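Local coordinates for protein esterase (PDB 3H2G) that hydrolyses ester bonds as a cell wall-degrading virulence factor with which a bacterial pathogen attacks rice, at residues M183-Q186 against R187-A191; C384-V387 against V388-Q391. All coordinates share one frame; numbering follows the deposited sequence.

Interaction 1: residues M183-Q186 against R187-A191; sequences MATQ and REIEA
R187 opens a new turn of helix 177-192 by giving its backbone N to M183 O at 2.9 Å, one of four successive i to i+4 bonds that carry the helix through this segment. The helix is the alpha element of a beta-alpha-beta unit, running between strands 169-175 and 198-205 of an alpha/beta-hydrolase fold, and it probably follows the nucleophile elbow of that fold. The R187 side chain bends at chi3 (63°), which turns its NE back toward the preceding turn. A water links R187 NE to A184 O, accepting from NE at 3.0 Å, in the guanidinium plane, and donating to the carbonyl at 2.7 Å. That carbonyl therefore serves two donors, the water and E188 N. I189 lies alongside T185, and its CD1 meets T185 CG2 at 3.9 Å in an aliphatic contact on a buried side of the helix; T185 OG1 bonds instead to T181 O, one turn back. At E190 the contact becomes polar. Its extended chain runs beside that of Q186, the two pointing the same way, and the carboxylate is also held by Q325 N and T326 OG1. Q186, in turn, reaches S202 OG and T328 OG1, so this pair belongs to a network linking the helix to two strands. Amide and carboxylate planes stand 65° apart: the bond lies in the amide plane of Q186 but meets E190 OE2 on its syn side from out of the carboxylate plane, 2.8 Å from Q186 NE2.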
ATOM      1  N   MET A 183      -7.863   0.393   1.108  1.00  3.78           N
ATOM      2  CA  MET A 183      -9.195  -0.188   1.253  1.00  3.98           C
ATOM      3  C   MET A 183      -9.456  -0.688   2.672  1.00  4.07           C
ATOM      4  O   MET A 183     -10.562  -0.531   3.198  1.00  3.97           O
ATOM      5  CB  MET A 183      -9.396  -1.336   0.256  1.00  4.05           C
ATOM      6  CG  MET A 183     -10.818  -1.898   0.277  1.00  2.91           C
ATOM      7  SD  MET A 183     -11.143  -3.146  -0.989  1.00  4.66           S
ATOM      8  CE  MET A 183     -11.369  -2.108  -2.436  1.00  5.51           C
ATOM      9  N   ALA A 184      -8.444  -1.291   3.290  1.00  4.69           N
ATOM     10  CA  ALA A 184      -8.592  -1.799   4.652  1.00  4.86           C
ATOM     11  C   ALA A 184      -8.827  -0.637   5.610  1.00  4.94           C
ATOM     12  O   ALA A 184      -9.601  -0.745   6.568  1.00  4.01           O
ATOM     13  CB  ALA A 184      -7.342  -2.578   5.066  1.00  2.96           C
ATOM     14  N   THR A 185      -8.148   0.476   5.348  1.00  3.99           N
ATOM     15  CA  THR A 185      -8.290   1.670   6.176  1.00  3.93           C
ATOM     16  C   THR A 185      -9.686   2.260   5.968  1.00  3.70           C
ATOM     17  O   THR A 185     -10.333   2.715   6.915  1.00  3.59           O
ATOM     18  CB  THR A 185      -7.219   2.726   5.807  1.00  4.02           C
ATOM     19  OG1 THR A 185      -5.910   2.173   6.017  1.00  3.57           O
ATOM     20  CG2 THR A 185      -7.383   3.975   6.661  1.00  4.17           C
ATOM     21  N   GLN A 186     -10.154   2.249   4.726  1.00  3.03           N
ATOM     22  CA  GLN A 186     -11.481   2.773   4.426  1.00  4.07           C
ATOM     23  C   GLN A 186     -12.546   1.966   5.164  1.00  3.15           C
ATOM     24  O   GLN A 186     -13.471   2.524   5.751  1.00  2.84           O
ATOM     25  CB  GLN A 186     -11.753   2.705   2.925  1.00  2.27           C
ATOM     26  CG  GLN A 186     -13.192   3.034   2.566  1.00  5.78           C
ATOM     27  CD  GLN A 186     -13.489   2.842   1.094  1.00  5.90           C
ATOM     28  OE1 GLN A 186     -12.632   2.404   0.323  1.00  5.01           O
ATOM     29  NE2 GLN A 186     -14.716   3.165   0.694  1.00  6.90           N
ATOM     30  N   ARG A 187     -12.414   0.646   5.129  1.00  4.86           N
ATOM     31  CA  ARG A 187     -13.377  -0.222   5.791  1.00  5.27           C
ATOM     32  C   ARG A 187     -13.441   0.055   7.292  1.00  5.48           C
ATOM     33  O   ARG A 187     -14.524   0.109   7.872  1.00  4.41           O
ATOM     34  CB  ARG A 187     -13.020  -1.693   5.551  1.00  5.86           C
ATOM     35  CG  ARG A 187     -14.038  -2.667   6.141  1.00  5.81           C
ATOM     36  CD  ARG A 187     -13.685  -4.114   5.844  1.00  8.20           C
ATOM     37  NE  ARG A 187     -12.414  -4.504   6.451  1.00 11.21           N
ATOM     38  CZ  ARG A 187     -11.908  -5.731   6.392  1.00 11.57           C
ATOM     39  NH1 ARG A 187     -12.568  -6.690   5.751  1.00 12.58           N
ATOM     40  NH2 ARG A 187     -10.748  -6.002   6.974  1.00  9.55           N
ATOM     41  N   GLU A 188     -12.278   0.236   7.909  1.00  4.99           N
ATOM     42  CA  GLU A 188     -12.196   0.493   9.346  1.00  5.82           C
ATOM     43  C   GLU A 188     -12.791   1.841   9.746  1.00  6.22           C
ATOM     44  O   GLU A 188     -13.514   1.936  10.738  1.00  5.55           O
ATOM     45  CB  GLU A 188     -10.736   0.408   9.803  1.00  7.13           C
ATOM     46  CG  GLU A 188     -10.503   0.664  11.292  1.00  8.69           C
ATOM     47  CD  GLU A 188     -11.245  -0.312  12.190  1.00 12.07           C
ATOM     48  OE1 GLU A 188     -11.520  -1.449  11.751  1.00  9.27           O
ATOM     49  OE2 GLU A 188     -11.537   0.058  13.346  1.00 14.74           O
ATOM     50  N   ILE A 189     -12.490   2.884   8.978  1.00  4.81           N
ATOM     51  CA  ILE A 189     -13.017   4.207   9.287  1.00  4.81           C
ATOM     52  C   ILE A 189     -14.540   4.226   9.148  1.00  5.50           C
ATOM     53  O   ILE A 189     -15.243   4.741  10.017  1.00  4.49           O
ATOM     54  CB  ILE A 189     -12.383   5.284   8.373  1.00  4.99           C
ATOM     55  CG1 ILE A 189     -10.894   5.434   8.717  1.00  5.85           C
ATOM     56  CG2 ILE A 189     -13.111   6.614   8.544  1.00  5.22           C
ATOM     57  CD1 ILE A 189     -10.148   6.439   7.846  1.00  4.54           C
ATOM     58  N   GLU A 190     -15.057   3.657   8.064  1.00  4.53           N
ATOM     59  CA  GLU A 190     -16.504   3.627   7.874  1.00  5.21           C
ATOM     60  C   GLU A 190     -17.188   2.833   8.990  1.00  5.20           C
ATOM     61  O   GLU A 190     -18.262   3.207   9.473  1.00  5.51           O
ATOM     62  CB  GLU A 190     -16.850   3.014   6.511  1.00  5.37           C
ATOM     63  CG  GLU A 190     -16.496   3.910   5.329  1.00  6.46           C
ATOM     64  CD  GLU A 190     -16.860   3.295   3.989  1.00  5.95           C
ATOM     65  OE1 GLU A 190     -17.702   2.371   3.959  1.00  6.40           O
ATOM     66  OE2 GLU A 190     -16.315   3.750   2.965  1.00  7.63           O
ATOM     67  N   ALA A 191     -16.553   1.750   9.415  1.00  3.99           N
ATOM     68  CA  ALA A 191     -17.125   0.901  10.453  1.00  4.96           C
ATOM     69  C   ALA A 191     -17.057   1.433  11.887  1.00  6.30           C
ATOM     70  O   ALA A 191     -17.858   1.022  12.728  1.00  7.35           O
ATOM     71  CB  ALA A 191     -16.478  -0.480  10.394  1.00  6.48           C
TER
HETATM   72  O   HOH W   1     -10.167  -3.094   7.783  1.00 12.23           O

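Interaction 2: residues C384-V387 against V388-Q391; sequences CIVV and VRDQ
V388 N points almost straight at C384 O, 2.8 Å away with an N-H...O angle of 176°, and the next three residues repeat the i to i+4 bond along helix 376-396, which widens into a pi-type turn at 389-391. V388 sets CG2 between its backbone N and carbonyl carbon (chi1 of CG1 -60°), bringing that methyl to 3.0 Å from C384 O, a tight fit. R389 grips its neighbour D390 side-on: NE and NH2 both donate to D390 OD1, each at 3.0 Å, in a salt bridge that keeps OD1 in the guanidinium plane. V386 lies beside both residues, its CG1 3.7 Å from D390 OD2. The bend of R389 at chi3 (66°) helps to fold the guanidinium back toward this valine. V387 and Q391 run side by side one turn apart, with V387 CG1 in van der Waals contact with Q391 NE2 at 3.4 Å. Beyond the helix, R389 NH2 forms a salt bridge with E38, and NH1 bonds to R112 O at helix 108-114, against which I385 also packs. C384 is joined by a disulfide to C331 of strand 328-332, while V388 rests on that strand and on A203 of strand 198-205, so the helix packs on strands 198-205 and 328-332 and also touches helix 108-114.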
ATOM      1  N   CYS A 384      -2.403   5.858 -12.472  1.00  5.84           N
ATOM      2  CA  CYS A 384      -3.619   5.818 -11.673  1.00  5.94           C
ATOM      3  C   CYS A 384      -3.735   6.993 -10.713  1.00  5.24           C
ATOM      4  O   CYS A 384      -4.832   7.490 -10.472  1.00  4.26           O
ATOM      5  CB  CYS A 384      -3.696   4.509 -10.893  1.00  6.23           C
ATOM      6  SG  CYS A 384      -4.434   3.132 -11.823  1.00  6.93           S
ATOM      7  N   ILE A 385      -2.613   7.434 -10.148  1.00  5.72           N
ATOM      8  CA  ILE A 385      -2.665   8.579  -9.244  1.00  5.94           C
ATOM      9  C   ILE A 385      -3.277   9.747 -10.017  1.00  6.59           C
ATOM     10  O   ILE A 385      -4.158  10.445  -9.515  1.00  4.50           O
ATOM     11  CB  ILE A 385      -1.254   8.976  -8.737  1.00  6.91           C
ATOM     12  CG1 ILE A 385      -0.807   8.008  -7.637  1.00  5.69           C
ATOM     13  CG2 ILE A 385      -1.263  10.408  -8.208  1.00  5.56           C
ATOM     14  CD1 ILE A 385       0.617   8.225  -7.162  1.00  5.29           C
ATOM     15  N   VAL A 386      -2.812   9.943 -11.247  1.00  5.68           N
ATOM     16  CA  VAL A 386      -3.320  11.025 -12.080  1.00  6.41           C
ATOM     17  C   VAL A 386      -4.801  10.838 -12.395  1.00  6.64           C
ATOM     18  O   VAL A 386      -5.595  11.763 -12.239  1.00  6.43           O
ATOM     19  CB  VAL A 386      -2.521  11.131 -13.400  1.00  7.15           C
ATOM     20  CG1 VAL A 386      -3.190  12.119 -14.350  1.00  6.99           C
ATOM     21  CG2 VAL A 386      -1.098  11.576 -13.100  1.00  7.70           C
ATOM     22  N   VAL A 387      -5.173   9.632 -12.818  1.00  6.64           N
ATOM     23  CA  VAL A 387      -6.563   9.338 -13.162  1.00  7.45           C
ATOM     24  C   VAL A 387      -7.552   9.472 -12.006  1.00  7.42           C
ATOM     25  O   VAL A 387      -8.604  10.095 -12.163  1.00  8.30           O
ATOM     26  CB  VAL A 387      -6.690   7.918 -13.768  1.00  6.97           C
ATOM     27  CG1 VAL A 387      -8.158   7.514 -13.878  1.00 10.22           C
ATOM     28  CG2 VAL A 387      -6.036   7.892 -15.143  1.00  7.94           C
ATOM     29  N   VAL A 388      -7.231   8.892 -10.852  1.00  7.10           N
ATOM     30  CA  VAL A 388      -8.143   8.973  -9.715  1.00  6.54           C
ATOM     31  C   VAL A 388      -8.253  10.399  -9.175  1.00  6.32           C
ATOM     32  O   VAL A 388      -9.315  10.814  -8.715  1.00  6.61           O
ATOM     33  CB  VAL A 388      -7.725   8.007  -8.580  1.00  7.35           C
ATOM     34  CG1 VAL A 388      -7.726   6.571  -9.105  1.00  5.18           C
ATOM     35  CG2 VAL A 388      -6.361   8.379  -8.037  1.00  6.65           C
ATOM     36  N   ARG A 389      -7.158  11.150  -9.232  1.00  6.87           N
ATOM     37  CA  ARG A 389      -7.180  12.536  -8.778  1.00  5.66           C
ATOM     38  C   ARG A 389      -8.155  13.312  -9.661  1.00  5.74           C
ATOM     39  O   ARG A 389      -9.039  14.014  -9.168  1.00  5.72           O
ATOM     40  CB  ARG A 389      -5.790  13.165  -8.901  1.00  7.10           C
ATOM     41  CG  ARG A 389      -5.730  14.644  -8.529  1.00  8.34           C
ATOM     42  CD  ARG A 389      -4.460  15.292  -9.068  1.00  7.24           C
ATOM     43  NE  ARG A 389      -4.463  15.333 -10.530  1.00  8.89           N
ATOM     44  CZ  ARG A 389      -3.411  15.646 -11.282  1.00  9.63           C
ATOM     45  NH1 ARG A 389      -2.247  15.951 -10.718  1.00  6.29           N
ATOM     46  NH2 ARG A 389      -3.524  15.654 -12.601  1.00  8.72           N
ATOM     47  N   ASP A 390      -7.988  13.173 -10.972  1.00  6.39           N
ATOM     48  CA  ASP A 390      -8.842  13.874 -11.934  1.00  7.77           C
ATOM     49  C   ASP A 390     -10.307  13.446 -11.914  1.00  8.69           C
ATOM     50  O   ASP A 390     -11.208  14.287 -11.965  1.00  7.49           O
ATOM     51  CB  ASP A 390      -8.318  13.681 -13.362  1.00 10.03           C
ATOM     52  CG  ASP A 390      -6.948  14.294 -13.582  1.00 10.50           C
ATOM     53  OD1 ASP A 390      -6.471  15.048 -12.710  1.00 11.55           O
ATOM     54  OD2 ASP A 390      -6.355  14.023 -14.645  1.00 11.94           O
ATOM     55  N   GLN A 391     -10.545  12.140 -11.841  1.00  7.63           N
ATOM     56  CA  GLN A 391     -11.906  11.614 -11.869  1.00  8.45           C
ATOM     57  C   GLN A 391     -12.678  11.554 -10.558  1.00  8.64           C
ATOM     58  O   GLN A 391     -13.912  11.586 -10.574  1.00  8.77           O
ATOM     59  CB  GLN A 391     -11.905  10.230 -12.524  1.00  9.57           C
ATOM     60  CG  GLN A 391     -11.658  10.282 -14.030  1.00 12.98           C
ATOM     61  CD  GLN A 391     -11.621   8.908 -14.673  1.00 14.25           C
ATOM     62  OE1 GLN A 391     -12.376   8.013 -14.293  1.00 15.02           O
ATOM     63  NE2 GLN A 391     -10.749   8.740 -15.662  1.00 15.37           N
TER

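Followed from the N terminus, the chain makes interaction 1 within helix 177-192 and, nearly two hundred residues later, interaction 2 within helix 376-396. Each is a contact between successive turns of one helix and closes no loop; the two stand in series, neither nested nor crossed. Their centres are 21 Å apart and their nearest atoms about 11 Å, so they do not touch. What relates them is the central sheet: both helices have partners on strands 198-205 and 328-332. Local i to i+4 contacts thus shape a helix, while partners on the sheet join it there: S202 and T328 bonded to Q186, beside packing on L172, in interaction 1, and a disulfide with aliphatic packing in interaction 2.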